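Local coordinates for protein putative branched-chain-amino-acid aminotransferase (Thermotoga maritima MSB8, PDB 3CSW) that probably transfers the amino group of leucine, isoleucine or valine to 2-oxoglutarate with pyridoxal 5'-phosphate as cofactor, a step of branched-chain amino-acid biosynthesis, at residues P53-K58 with E279-G284; K213-P218 with A265-N270; I15-K20 with S106-F111; S130-I135 with V153-E158. All coordinates share one frame; numbering follows the deposited sequence.

Contact 1 (P53-K58 with E279-G284); sequences PFAAYK and EENWVG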
loop_
_atom_site.group_PDB
_atom_site.type_symbol
_atom_site.label_atom_id
_atom_site.label_comp_id
_atom_site.label_asym_id
_atom_site.label_seq_id
_atom_site.Cartn_x
_atom_site.Cartn_y
_atom_site.Cartn_z
ATOM N N PRO A 53 15.309 20.917 -33.633
ATOM C CA PRO A 53 14.949 20.080 -32.464
ATOM C C PRO A 53 14.572 20.867 -31.196
ATOM O O PRO A 53 15.362 21.678 -30.664
ATOM C CB PRO A 53 16.177 19.190 -32.239
ATOM C CG PRO A 53 17.278 19.788 -33.033
ATOM C CD PRO A 53 16.697 20.708 -34.076
ATOM N N PHE A 54 13.347 20.599 -30.749
ATOM C CA PHE A 54 12.722 21.257 -29.626
ATOM C C PHE A 54 13.150 20.699 -28.263
ATOM O O PHE A 54 13.169 19.485 -28.041
ATOM C CB PHE A 54 11.197 21.149 -29.740
ATOM C CG PHE A 54 10.458 21.885 -28.647
ATOM C CD1 PHE A 54 10.518 23.282 -28.572
ATOM C CD2 PHE A 54 9.720 21.196 -27.698
ATOM C CE1 PHE A 54 9.843 23.962 -27.574
ATOM C CE2 PHE A 54 9.049 21.870 -26.690
ATOM C CZ PHE A 54 9.116 23.243 -26.619
ATOM N N ALA A 55 13.446 21.623 -27.351
ATOM C CA ALA A 55 13.821 21.315 -25.978
ATOM C C ALA A 55 14.950 20.313 -25.915
ATOM O O ALA A 55 14.957 19.464 -25.031
ATOM C CB ALA A 55 12.601 20.834 -25.150
ATOM N N ALA A 56 15.942 20.470 -26.800
ATOM C CA ALA A 56 17.029 19.509 -26.916
ATOM C C ALA A 56 17.824 19.357 -25.613
ATOM O O ALA A 56 18.090 18.236 -25.167
ATOM C CB ALA A 56 17.933 19.845 -28.082
ATOM N N TYR A 57 18.166 20.475 -24.982
ATOM C CA TYR A 57 18.907 20.453 -23.726
ATOM C C TYR A 57 18.093 19.798 -22.597
ATOM O O TYR A 57 18.620 19.005 -21.842
ATOM C CB TYR A 57 19.359 21.874 -23.312
ATOM C CG TYR A 57 20.247 21.831 -22.095
ATOM C CD1 TYR A 57 21.510 21.248 -22.164
ATOM C CD2 TYR A 57 19.810 22.318 -20.866
ATOM C CE1 TYR A 57 22.318 21.155 -21.048
ATOM C CE2 TYR A 57 20.610 22.228 -19.743
ATOM C CZ TYR A 57 21.865 21.649 -19.838
ATOM O OH TYR A 57 22.670 21.559 -18.723
ATOM N N LYS A 58 16.810 20.129 -22.503
ATOM C CA LYS A 58 15.931 19.547 -21.499
ATOM C C LYS A 58 15.840 18.032 -21.628
ATOM O O LYS A 58 15.874 17.321 -20.624
ATOM C CB LYS A 58 14.533 20.167 -21.584
ATOM C CG LYS A 58 14.521 21.617 -21.131
ATOM C CD LYS A 58 13.154 22.247 -21.173
ATOM C CE LYS A 58 13.187 23.615 -20.496
ATOM N NZ LYS A 58 11.839 24.265 -20.671
ATOM N N GLU A 279 13.473 30.808 -24.486
ATOM C CA GLU A 279 14.897 30.455 -24.745
ATOM C C GLU A 279 15.359 29.132 -24.124
ATOM O O GLU A 279 16.185 28.423 -24.700
ATOM C CB GLU A 279 15.831 31.600 -24.272
ATOM C CG GLU A 279 17.320 31.236 -24.127
ATOM C CD GLU A 279 17.986 30.818 -25.442
ATOM O OE1 GLU A 279 17.400 31.057 -26.513
ATOM O OE2 GLU A 279 19.109 30.260 -25.413
ATOM N N GLU A 280 14.846 28.818 -22.948
ATOM C CA GLU A 280 15.177 27.547 -22.265
ATOM C C GLU A 280 14.864 26.289 -23.094
ATOM O O GLU A 280 15.449 25.244 -22.859
ATOM C CB GLU A 280 14.484 27.465 -20.903
ATOM C CG GLU A 280 12.974 27.371 -20.963
ATOM C CD GLU A 280 12.334 27.375 -19.584
ATOM O OE1 GLU A 280 12.485 28.388 -18.858
ATOM O OE2 GLU A 280 11.658 26.372 -19.240
ATOM N N ASN A 281 13.965 26.401 -24.069
ATOM C CA ASN A 281 13.658 25.308 -25.001
ATOM C C ASN A 281 14.581 25.229 -26.221
ATOM O O ASN A 281 14.434 24.324 -27.041
ATOM C CB ASN A 281 12.217 25.447 -25.505
ATOM C CG ASN A 281 11.211 25.282 -24.416
ATOM O OD1 ASN A 281 11.363 24.425 -23.541
ATOM N ND2 ASN A 281 10.150 26.075 -24.467
ATOM N N TRP A 282 15.516 26.181 -26.335
ATOM C CA TRP A 282 16.386 26.301 -27.508
ATOM C C TRP A 282 17.872 26.470 -27.239
ATOM O O TRP A 282 18.635 26.662 -28.184
ATOM C CB TRP A 282 15.893 27.446 -28.397
ATOM C CG TRP A 282 14.474 27.220 -28.852
ATOM C CD1 TRP A 282 13.358 27.811 -28.356
ATOM C CD2 TRP A 282 14.028 26.288 -29.846
ATOM N NE1 TRP A 282 12.243 27.333 -28.994
ATOM C CE2 TRP A 282 12.626 26.397 -29.916
ATOM C CE3 TRP A 282 14.679 25.391 -30.701
ATOM C CZ2 TRP A 282 11.859 25.633 -30.800
ATOM C CZ3 TRP A 282 13.912 24.625 -31.575
ATOM C CH2 TRP A 282 12.520 24.760 -31.619
ATOM N N VAL A 283 18.293 26.367 -25.985
ATOM C CA VAL A 283 19.700 26.446 -25.597
ATOM C C VAL A 283 20.534 25.482 -26.435
ATOM O O VAL A 283 20.172 24.312 -26.529
ATOM C CB VAL A 283 19.908 26.010 -24.111
ATOM C CG1 VAL A 283 21.279 26.435 -23.627
ATOM C CG2 VAL A 283 18.835 26.586 -23.202
ATOM N N GLY A 284 21.637 25.954 -27.018
ATOM C CA GLY A 284 22.578 25.105 -27.770
ATOM C C GLY A 284 22.224 24.706 -29.193
ATOM O O GLY A 284 22.991 23.972 -29.831
HETATM O O HOH W 1 16.280 22.893 -28.413
HETATM O O HOH W 2 17.910 23.093 -26.213
HETATM O O HOH W 3 16.150 22.829 -24.116
#

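Contact 2 (K213-P218 with A265-N270); sequences KSLEIP and ATLMEN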
loop_
_atom_site.group_PDB
_atom_site.type_symbol
_atom_site.label_atom_id
_atom_site.label_comp_id
_atom_site.label_asym_id
_atom_site.label_seq_id
_atom_site.Cartn_x
_atom_site.Cartn_y
_atom_site.Cartn_z
ATOM N N LYS A 213 0.663 30.363 -16.296
ATOM C CA LYS A 213 1.075 31.479 -15.444
ATOM C C LYS A 213 1.240 32.795 -16.211
ATOM O O LYS A 213 0.831 33.838 -15.735
ATOM C CB LYS A 213 2.347 31.121 -14.681
ATOM C CG LYS A 213 2.090 30.037 -13.638
ATOM C CD LYS A 213 3.349 29.586 -12.967
ATOM C CE LYS A 213 3.074 28.514 -11.938
ATOM N NZ LYS A 213 4.356 27.840 -11.594
ATOM N N SER A 214 1.805 32.730 -17.411
ATOM C CA SER A 214 1.984 33.904 -18.236
ATOM C C SER A 214 0.617 34.473 -18.634
ATOM O O SER A 214 0.477 35.685 -18.804
ATOM C CB SER A 214 2.817 33.596 -19.480
ATOM O OG SER A 214 2.031 32.992 -20.498
ATOM N N LEU A 215 -0.389 33.605 -18.759
ATOM C CA LEU A 215 -1.747 34.042 -19.075
ATOM C C LEU A 215 -2.590 34.368 -17.827
ATOM O O LEU A 215 -3.774 34.631 -17.939
ATOM C CB LEU A 215 -2.448 33.002 -19.942
ATOM C CG LEU A 215 -1.826 32.713 -21.314
ATOM C CD1 LEU A 215 -2.514 31.505 -21.932
ATOM C CD2 LEU A 215 -1.936 33.932 -22.234
ATOM N N GLU A 216 -1.971 34.387 -16.647
ATOM C CA GLU A 216 -2.672 34.663 -15.385
ATOM C C GLU A 216 -3.794 33.651 -15.062
ATOM O O GLU A 216 -4.768 33.976 -14.376
ATOM C CB GLU A 216 -3.152 36.132 -15.340
ATOM C CG GLU A 216 -1.991 37.173 -15.436
ATOM N N ILE A 217 -3.632 32.417 -15.542
ATOM C CA ILE A 217 -4.506 31.295 -15.177
ATOM C C ILE A 217 -3.924 30.702 -13.882
ATOM O O ILE A 217 -2.746 30.382 -13.835
ATOM C CB ILE A 217 -4.540 30.219 -16.294
ATOM C CG1 ILE A 217 -5.081 30.840 -17.600
ATOM C CG2 ILE A 217 -5.378 28.994 -15.861
ATOM C CD1 ILE A 217 -4.893 29.967 -18.858
ATOM N N PRO A 218 -4.729 30.579 -12.816
ATOM C CA PRO A 218 -4.227 29.917 -11.600
ATOM C C PRO A 218 -3.887 28.439 -11.843
ATOM O O PRO A 218 -4.662 27.728 -12.509
ATOM C CB PRO A 218 -5.401 30.013 -10.617
ATOM C CG PRO A 218 -6.396 30.941 -11.231
ATOM C CD PRO A 218 -6.137 30.995 -12.689
ATOM N N ALA A 265 -8.649 25.735 -24.788
ATOM C CA ALA A 265 -8.590 26.426 -26.072
ATOM C C ALA A 265 -7.555 27.559 -26.077
ATOM O O ALA A 265 -6.817 27.689 -27.035
ATOM C CB ALA A 265 -10.004 26.957 -26.465
ATOM N N THR A 266 -7.490 28.366 -25.022
ATOM C CA THR A 266 -6.485 29.413 -24.936
ATOM C C THR A 266 -5.085 28.835 -24.855
ATOM O O THR A 266 -4.152 29.346 -25.488
ATOM C CB THR A 266 -6.647 30.273 -23.694
ATOM O OG1 THR A 266 -8.027 30.547 -23.489
ATOM C CG2 THR A 266 -5.901 31.597 -23.872
ATOM N N LEU A 267 -4.927 27.792 -24.047
ATOM C CA LEU A 267 -3.619 27.173 -23.872
ATOM C C LEU A 267 -3.141 26.566 -25.190
ATOM O O LEU A 267 -1.972 26.748 -25.558
ATOM C CB LEU A 267 -3.616 26.133 -22.732
ATOM C CG LEU A 267 -3.820 26.704 -21.318
ATOM C CD1 LEU A 267 -4.179 25.614 -20.301
ATOM C CD2 LEU A 267 -2.608 27.525 -20.835
HETATM N N MSE A 268 -4.021 25.891 -25.927
HETATM C CA MSE A 268 -3.548 25.227 -27.147
HETATM C C MSE A 268 -3.308 26.202 -28.303
HETATM O O MSE A 268 -2.436 25.969 -29.118
HETATM C CB MSE A 268 -4.390 23.987 -27.533
HETATM C CG MSE A 268 -5.707 24.195 -28.144
HETATM SE SE MSE A 268 -6.622 22.487 -28.514
HETATM C CE MSE A 268 -5.502 21.810 -29.826
ATOM N N GLU A 269 -4.024 27.320 -28.351
ATOM C CA GLU A 269 -3.741 28.301 -29.382
ATOM C C GLU A 269 -2.448 29.076 -29.070
ATOM O O GLU A 269 -1.694 29.413 -29.982
ATOM C CB GLU A 269 -4.950 29.207 -29.660
ATOM C CG GLU A 269 -5.343 30.181 -28.559
ATOM C CD GLU A 269 -6.738 30.830 -28.778
ATOM O OE1 GLU A 269 -7.594 30.209 -29.468
ATOM O OE2 GLU A 269 -6.981 31.946 -28.232
ATOM N N ASN A 270 -2.168 29.298 -27.785
ATOM C CA ASN A 270 -0.970 30.028 -27.359
ATOM C C ASN A 270 0.283 29.186 -27.165
ATOM O O ASN A 270 1.375 29.735 -26.994
ATOM C CB ASN A 270 -1.284 30.797 -26.074
ATOM C CG ASN A 270 -2.164 32.022 -26.337
ATOM O OD1 ASN A 270 -1.685 32.995 -26.891
ATOM N ND2 ASN A 270 -3.439 31.971 -25.953
#

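Contact 3 (I15-K20 with S106-F111); sequences IWWRGK and SGEVLF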
loop_
_atom_site.group_PDB
_atom_site.type_symbol
_atom_site.label_atom_id
_atom_site.label_comp_id
_atom_site.label_asym_id
_atom_site.label_seq_id
_atom_site.Cartn_x
_atom_site.Cartn_y
_atom_site.Cartn_z
ATOM N N ILE A 15 18.103 6.510 -39.508
ATOM C CA ILE A 15 18.697 6.224 -38.206
ATOM C C ILE A 15 20.156 6.678 -38.184
ATOM O O ILE A 15 20.821 6.742 -39.219
ATOM C CB ILE A 15 18.579 4.709 -37.772
ATOM C CG1 ILE A 15 19.507 3.804 -38.581
ATOM C CG2 ILE A 15 17.148 4.226 -37.874
ATOM C CD1 ILE A 15 19.567 2.364 -38.082
ATOM N N TRP A 16 20.620 7.054 -37.000
ATOM C CA TRP A 16 22.027 7.317 -36.765
ATOM C C TRP A 16 22.475 6.236 -35.791
ATOM O O TRP A 16 21.915 6.085 -34.701
ATOM C CB TRP A 16 22.250 8.707 -36.191
ATOM C CG TRP A 16 23.682 9.104 -36.155
ATOM C CD1 TRP A 16 24.377 9.795 -37.119
ATOM C CD2 TRP A 16 24.610 8.836 -35.112
ATOM N NE1 TRP A 16 25.683 9.979 -36.724
ATOM C CE2 TRP A 16 25.847 9.400 -35.492
ATOM C CE3 TRP A 16 24.515 8.184 -33.879
ATOM C CZ2 TRP A 16 26.976 9.331 -34.683
ATOM C CZ3 TRP A 16 25.653 8.106 -33.075
ATOM C CH2 TRP A 16 26.860 8.675 -33.482
ATOM N N TRP A 17 23.475 5.476 -36.202
ATOM C CA TRP A 17 23.920 4.308 -35.459
ATOM C C TRP A 17 25.397 4.078 -35.757
ATOM O O TRP A 17 25.804 4.071 -36.914
ATOM C CB TRP A 17 23.064 3.106 -35.883
ATOM C CG TRP A 17 23.368 1.790 -35.217
ATOM C CD1 TRP A 17 23.640 0.603 -35.840
ATOM C CD2 TRP A 17 23.415 1.522 -33.809
ATOM N NE1 TRP A 17 23.853 -0.380 -34.910
ATOM C CE2 TRP A 17 23.716 0.154 -33.656
ATOM C CE3 TRP A 17 23.226 2.304 -32.664
ATOM C CZ2 TRP A 17 23.835 -0.449 -32.402
ATOM C CZ3 TRP A 17 23.348 1.699 -31.415
ATOM C CH2 TRP A 17 23.650 0.340 -31.297
ATOM N N ARG A 18 26.190 3.939 -34.699
ATOM C CA ARG A 18 27.621 3.684 -34.811
ATOM C C ARG A 18 28.303 4.646 -35.793
ATOM O O ARG A 18 28.932 4.227 -36.770
ATOM C CB ARG A 18 27.870 2.212 -35.186
ATOM C CG ARG A 18 27.100 1.215 -34.301
ATOM C CD ARG A 18 27.728 -0.198 -34.226
ATOM N NE ARG A 18 27.879 -0.855 -35.533
ATOM C CZ ARG A 18 27.968 -2.175 -35.726
ATOM N NH1 ARG A 18 27.905 -3.035 -34.709
ATOM N NH2 ARG A 18 28.104 -2.645 -36.963
ATOM N N GLY A 19 28.130 5.938 -35.541
ATOM C CA GLY A 19 28.832 6.978 -36.282
ATOM C C GLY A 19 28.358 7.363 -37.674
ATOM O O GLY A 19 28.970 8.234 -38.291
ATOM N N LYS A 20 27.292 6.749 -38.189
ATOM C CA LYS A 20 26.852 7.034 -39.569
ATOM C C LYS A 20 25.339 7.054 -39.672
ATOM O O LYS A 20 24.666 6.328 -38.956
ATOM C CB LYS A 20 27.432 5.990 -40.550
ATOM N N SER A 106 27.182 -0.743 -22.719
ATOM C CA SER A 106 27.911 -0.197 -23.865
ATOM C C SER A 106 27.904 1.336 -23.950
ATOM O O SER A 106 28.904 1.922 -24.347
ATOM C CB SER A 106 27.393 -0.799 -25.184
ATOM O OG SER A 106 26.017 -0.523 -25.394
ATOM N N GLY A 107 26.793 1.981 -23.590
ATOM C CA GLY A 107 26.665 3.438 -23.746
ATOM C C GLY A 107 26.376 3.898 -25.182
ATOM O O GLY A 107 26.297 5.102 -25.444
ATOM N N GLU A 108 26.224 2.933 -26.098
ATOM C CA GLU A 108 25.855 3.159 -27.504
ATOM C C GLU A 108 24.566 3.953 -27.610
ATOM O O GLU A 108 23.625 3.675 -26.876
ATOM C CB GLU A 108 25.588 1.804 -28.178
ATOM C CG GLU A 108 26.803 0.881 -28.355
ATOM C CD GLU A 108 27.347 0.876 -29.774
ATOM O OE1 GLU A 108 27.322 1.941 -30.431
ATOM O OE2 GLU A 108 27.793 -0.199 -30.236
ATOM N N VAL A 109 24.504 4.903 -28.542
ATOM C CA VAL A 109 23.293 5.720 -28.759
ATOM C C VAL A 109 22.698 5.451 -30.152
ATOM O O VAL A 109 23.433 5.307 -31.134
ATOM C CB VAL A 109 23.586 7.235 -28.578
ATOM C CG1 VAL A 109 22.324 8.079 -28.786
ATOM C CG2 VAL A 109 24.158 7.502 -27.186
ATOM N N LEU A 110 21.371 5.356 -30.221
ATOM C CA LEU A 110 20.667 5.171 -31.489
ATOM C C LEU A 110 19.617 6.251 -31.631
ATOM O O LEU A 110 18.787 6.420 -30.740
ATOM C CB LEU A 110 19.987 3.803 -31.551
ATOM C CG LEU A 110 18.992 3.502 -32.683
ATOM C CD1 LEU A 110 19.707 3.387 -34.001
ATOM C CD2 LEU A 110 18.233 2.220 -32.365
ATOM N N PHE A 111 19.650 6.975 -32.753
ATOM C CA PHE A 111 18.638 7.993 -33.051
ATOM C C PHE A 111 17.759 7.443 -34.161
ATOM O O PHE A 111 18.277 6.824 -35.094
ATOM C CB PHE A 111 19.269 9.284 -33.547
ATOM C CG PHE A 111 20.182 9.978 -32.558
ATOM C CD1 PHE A 111 21.465 9.497 -32.309
ATOM C CD2 PHE A 111 19.793 11.177 -31.961
ATOM C CE1 PHE A 111 22.338 10.179 -31.446
ATOM C CE2 PHE A 111 20.665 11.862 -31.101
ATOM C CZ PHE A 111 21.930 11.358 -30.840
HETATM O O HOH W 4 26.615 -3.040 -31.770
#

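Contact 4 (S130-I135 with V153-E158); sequences SNVRRI and VLARRE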
loop_
_atom_site.group_PDB
_atom_site.type_symbol
_atom_site.label_atom_id
_atom_site.label_comp_id
_atom_site.label_asym_id
_atom_site.label_seq_id
_atom_site.Cartn_x
_atom_site.Cartn_y
_atom_site.Cartn_z
ATOM N N SER A 130 -6.906 3.223 -17.053
ATOM C CA SER A 130 -6.144 1.986 -17.254
ATOM C C SER A 130 -6.408 0.960 -16.128
ATOM O O SER A 130 -6.711 1.342 -14.982
ATOM C CB SER A 130 -4.656 2.343 -17.246
ATOM O OG SER A 130 -3.819 1.235 -17.436
ATOM N N ASN A 131 -6.234 -0.323 -16.455
ATOM C CA ASN A 131 -6.226 -1.424 -15.471
ATOM C C ASN A 131 -4.867 -1.651 -14.855
ATOM O O ASN A 131 -4.723 -2.572 -14.070
ATOM C CB ASN A 131 -6.592 -2.772 -16.095
ATOM C CG ASN A 131 -7.977 -2.814 -16.630
ATOM O OD1 ASN A 131 -8.913 -2.220 -16.065
ATOM N ND2 ASN A 131 -8.139 -3.538 -17.740
ATOM N N VAL A 132 -3.883 -0.849 -15.256
ATOM C CA VAL A 132 -2.546 -0.908 -14.757
ATOM C C VAL A 132 -2.300 0.328 -13.875
ATOM O O VAL A 132 -2.519 1.464 -14.322
ATOM C CB VAL A 132 -1.554 -0.930 -15.937
ATOM C CG1 VAL A 132 -0.138 -0.992 -15.429
ATOM C CG2 VAL A 132 -1.860 -2.115 -16.868
ATOM N N ARG A 133 -1.875 0.095 -12.625
ATOM C CA ARG A 133 -1.482 1.168 -11.726
ATOM C C ARG A 133 -0.022 1.492 -11.942
ATOM O O ARG A 133 0.779 0.620 -12.229
ATOM C CB ARG A 133 -1.715 0.834 -10.252
ATOM C CG ARG A 133 -3.138 0.555 -9.854
ATOM C CD ARG A 133 -4.026 1.762 -10.061
ATOM N NE ARG A 133 -5.400 1.411 -9.714
ATOM C CZ ARG A 133 -6.007 1.645 -8.553
ATOM N NH1 ARG A 133 -5.408 2.295 -7.550
ATOM N NH2 ARG A 133 -7.258 1.212 -8.387
ATOM N N ARG A 134 0.306 2.770 -11.816
ATOM C CA ARG A 134 1.682 3.252 -11.924
ATOM C C ARG A 134 2.549 2.606 -10.838
ATOM O O ARG A 134 2.130 2.522 -9.688
ATOM C CB ARG A 134 1.696 4.767 -11.783
ATOM C CG ARG A 134 2.989 5.455 -12.193
ATOM C CD ARG A 134 3.047 5.564 -13.699
ATOM N NE ARG A 134 4.010 6.558 -14.149
ATOM C CZ ARG A 134 5.178 6.317 -14.740
ATOM N NH1 ARG A 134 5.612 5.094 -14.968
ATOM N NH2 ARG A 134 5.930 7.340 -15.124
ATOM N N ILE A 135 3.757 2.150 -11.214
ATOM C CA ILE A 135 4.654 1.479 -10.273
ATOM C C ILE A 135 5.091 2.511 -9.240
ATOM O O ILE A 135 5.476 3.640 -9.617
ATOM C CB ILE A 135 5.923 0.859 -10.957
ATOM C CG1 ILE A 135 5.531 -0.228 -11.962
ATOM C CG2 ILE A 135 6.895 0.321 -9.882
ATOM C CD1 ILE A 135 6.740 -0.778 -12.817
ATOM N N VAL A 153 4.538 -0.430 -20.545
ATOM C CA VAL A 153 4.394 -1.465 -21.596
ATOM C C VAL A 153 2.985 -2.085 -21.549
ATOM O O VAL A 153 2.288 -2.154 -22.568
ATOM C CB VAL A 153 5.514 -2.566 -21.508
ATOM C CG1 VAL A 153 5.204 -3.795 -22.425
ATOM C CG2 VAL A 153 6.864 -1.964 -21.851
ATOM N N LEU A 154 2.539 -2.509 -20.372
ATOM C CA LEU A 154 1.210 -3.121 -20.268
ATOM C C LEU A 154 0.073 -2.129 -20.532
ATOM O O LEU A 154 -0.913 -2.472 -21.171
ATOM C CB LEU A 154 1.044 -3.845 -18.924
ATOM C CG LEU A 154 2.005 -5.022 -18.703
ATOM C CD1 LEU A 154 1.799 -5.666 -17.307
ATOM C CD2 LEU A 154 1.801 -6.048 -19.805
ATOM N N ALA A 155 0.226 -0.887 -20.092
ATOM C CA ALA A 155 -0.833 0.121 -20.281
ATOM C C ALA A 155 -1.004 0.534 -21.741
ATOM O O ALA A 155 -2.131 0.709 -22.212
ATOM C CB ALA A 155 -0.581 1.373 -19.377
ATOM N N ARG A 156 0.094 0.700 -22.461
ATOM C CA ARG A 156 0.011 1.029 -23.878
ATOM C C ARG A 156 -0.673 -0.048 -24.696
ATOM O O ARG A 156 -1.292 0.272 -25.695
ATOM C CB ARG A 156 1.383 1.317 -24.480
ATOM C CG ARG A 156 1.975 2.548 -23.899
ATOM C CD ARG A 156 2.930 3.219 -24.790
ATOM N NE ARG A 156 3.491 4.367 -24.099
ATOM C CZ ARG A 156 4.656 4.929 -24.390
ATOM N NH1 ARG A 156 5.379 4.489 -25.398
ATOM N NH2 ARG A 156 5.104 5.946 -23.673
ATOM N N ARG A 157 -0.582 -1.305 -24.270
ATOM C CA ARG A 157 -1.271 -2.391 -24.959
ATOM C C ARG A 157 -2.791 -2.354 -24.778
ATOM O O ARG A 157 -3.513 -3.086 -25.450
ATOM C CB ARG A 157 -0.724 -3.750 -24.517
ATOM C CG ARG A 157 0.724 -3.978 -24.952
ATOM C CD ARG A 157 1.257 -5.321 -24.479
ATOM N NE ARG A 157 0.654 -6.462 -25.164
ATOM C CZ ARG A 157 1.052 -6.941 -26.339
ATOM N NH1 ARG A 157 2.066 -6.395 -26.987
ATOM N NH2 ARG A 157 0.420 -7.979 -26.868
ATOM N N GLU A 158 -3.259 -1.513 -23.861
ATOM C CA GLU A 158 -4.688 -1.284 -23.629
ATOM C C GLU A 158 -5.294 -0.209 -24.522
ATOM O O GLU A 158 -6.492 -0.027 -24.517
ATOM C CB GLU A 158 -4.929 -0.864 -22.177
ATOM C CG GLU A 158 -4.592 -1.918 -21.145
ATOM C CD GLU A 158 -4.874 -1.437 -19.719
ATOM O OE1 GLU A 158 -4.896 -0.215 -19.490
ATOM O OE2 GLU A 158 -5.051 -2.285 -18.833
#

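Contact 1 (P53-K58 with E279-G284)
Asn281, Lys58 and Phe54 dominate this seam, where the N-cap and first turn of helix 56-68 meet the C-terminal tail of a class-IV aminotransferase fold, at and just after the 3-10 segment 279-281. Asn281 works with both backbone and side chain. Its carbonyl O receives the N-H of the N-cap residue Ala55 (N to O 2.9 Å), a bent bond of 134° at the hydrogen. Its side chain runs beside the Phe54 ring, CB 3.5 Å from Phe54 CE1, while ND2 turns to Asn207 on helix 203-214. Lys58 comes from the helix as a fully extended chain, and its NZ meets Asn281 OD1 from above the carbonyl plane. The same NZ forms a salt bridge to Glu280 OE2 at 2.6 Å, on the anti lone pair, and a second one to Glu206; Lys210 in turn pairs with Glu280. A methionine in place of Lys58 would probably leave Glu206 and Glu280 without this positive partner and Asn281 OD1 without this N-H donor. Phe54 holds CG anti to its own N (chi1 -176°), which carries the ring across to Trp282. There its edge points at the indole face in an offset edge-to-face pair, centroids 5.5 Å apart and planes at 68°. Ordered waters complete the joint: one bridges Tyr57 N and Val283 O, another Lys58 N and Glu280 O. A third takes the N-H of Ala56 and donates to both Pro53 O and Asn281 O, each at 2.7 Å.

Contact 2 (K213-P218 with A265-N270)
Leu215 and Ile217, on the turn that ends helix 203-214, rest against Thr266, Leu267 and Asn270 of helix 262-276. The apolar contacts come first. Leu215 reaches over with one methyl, CD1, which touches Thr266 CG2 at 3.9 Å; the two side chains pass one another, pointing opposite ways. The same CD1 lies 4.1 Å from Leu267 CD2. That Leu267 methyl is shared, since Ile217 CD1 approaches it to 3.9 Å, and so Leu267 CD2 sits against branches from both residues of the turn. Thr266 can offer its methyl because CG2 stands anti to the backbone N while OG1, on the other branch, bonds to Pro262 O one turn earlier.

The polar bonds stay on their own sides. Asn270 ND2 folds back to Thr266 O (2.8 Å, 151° at the hydrogen), an oxygen that also takes Asn270 N from the opposite face of its plane. This ties down the amide whose ND2 lies 4.2 Å from Leu215 CD1. Opposite, Glu216 with positive phi is the C-prime residue of a Schellman motif, with Ile217 N bonded to Ala212 O and Glu216 N to Lys213 O, and this turn places Leu215 and Ile217 toward the second helix. Leu190 of strand 189-193 adjoins both Ile217 and Leu267. With methyl groups doing nearly all the touching, the two elements are held by dispersion and the hydrophobic effect, without the directional hold of a bond between them.

Contact 3 (I15-K20 with S106-F111)
Trp17 lays the benzo end of its indole along the start of strand 109-115, with CE3 3.7 Å from Leu110 CB and CZ3 3.9 Å from Glu108 CB. Val109 O lies at the edge of that ring, near its plane, 3.4 Å from CE3. CG stands anti to the backbone N (chi1 -180°), and the indole thereby reaches across the neighbouring strand. Leu110 CD1 lies 3.6 Å from Trp16 O. The backbones form an antiparallel ladder, in which Trp16 and Phe111 are a hydrogen-bonded pair: Trp16 N to Phe111 O at 3.0 Å and Phe111 N to Trp16 O at 3.1 Å, the latter nearly straight at 169° and in the carbonyl plane. This pairs strand 14-17 with strand 109-115 inside the six-stranded antiparallel sheet, and a type I' beta turn from Trp17 to Lys20 leads on into strand 20-23. On the face carrying Trp16 and Phe111 the two side chains run side by side, Trp16 CE3 meeting Phe111 CD1 at 3.7 Å, their rings nearly perpendicular at 89°; Val84 of helix 78-89 touches both. On the face of Leu110, Phe34 of the second subunit packs against its side chain, and Phe31 of that subunit meets Ile15.

Contact 4 (S130-I135 with V153-E158)
An ST turn at Ser130, in the loop that follows strand 125-129, receives the carboxylate of Glu158, which follows on from helix 150-156 in sequence. Ser130 OG accepts the N-H of Val132 (N to OG 3.0 Å) and hands its own proton to Glu158 OE1 at 2.7 Å, meeting that oxygen on the syn side and 31° out of the carboxylate plane. The hydroxyl is thus gripped twice, once as acceptor and once as donor. Asn131 N adds two weak bonds of 3.3 Å, one to each oxygen of Glu158. Glu158 gets there by an extended chain beyond CG, and its OE2 ends 3.2 Å from Asn131 CB, the Asn131 amide plane standing almost upright to the carboxylate at 86°. An alanine in place of Glu158 would probably leave Ser130 OG without this acceptor and take away the weak bonds to Asn131 N. Beside this polar cluster Val132 turns its CG2 to the helix, 4.0 Å from Leu154 CB, and its CB lies 4.3 Å from Ala155 CB; Ser139 of the second subunit also packs on Val132. Arg156, two residues before Glu158, touches the pyridoxal phosphate and bonds to Ser178 O. The loop and the helix are both backed by strand 164-168: Val165 lies against Ser130 and Ala155, Leu167 against Ala155.

How the contacts relate
From the N terminus, contact 3 opens first: strand 14-17 finds strand 109-115, with 85 residues between segments 15-20 and 106-111, closing a loop within the six-stranded sheet. Before it closes, contact 1 has opened at 53-58, so the two cross; contact 1 closes only at 279-284, where the C-terminal tail returns to the start of helix 56-68. Inside that large loop lie contact 4, a short closure between the loop after strand 125-129 and helix 150-156 with the residues after it, and later contact 2, joining the C-terminal end of helix 203-214 to the flank of helix 262-276. Contacts 2 and 3 lie on opposite sides of the chain's centre, about 39 Å apart between centres. Contacts 3 and 4 both touch the second subunit.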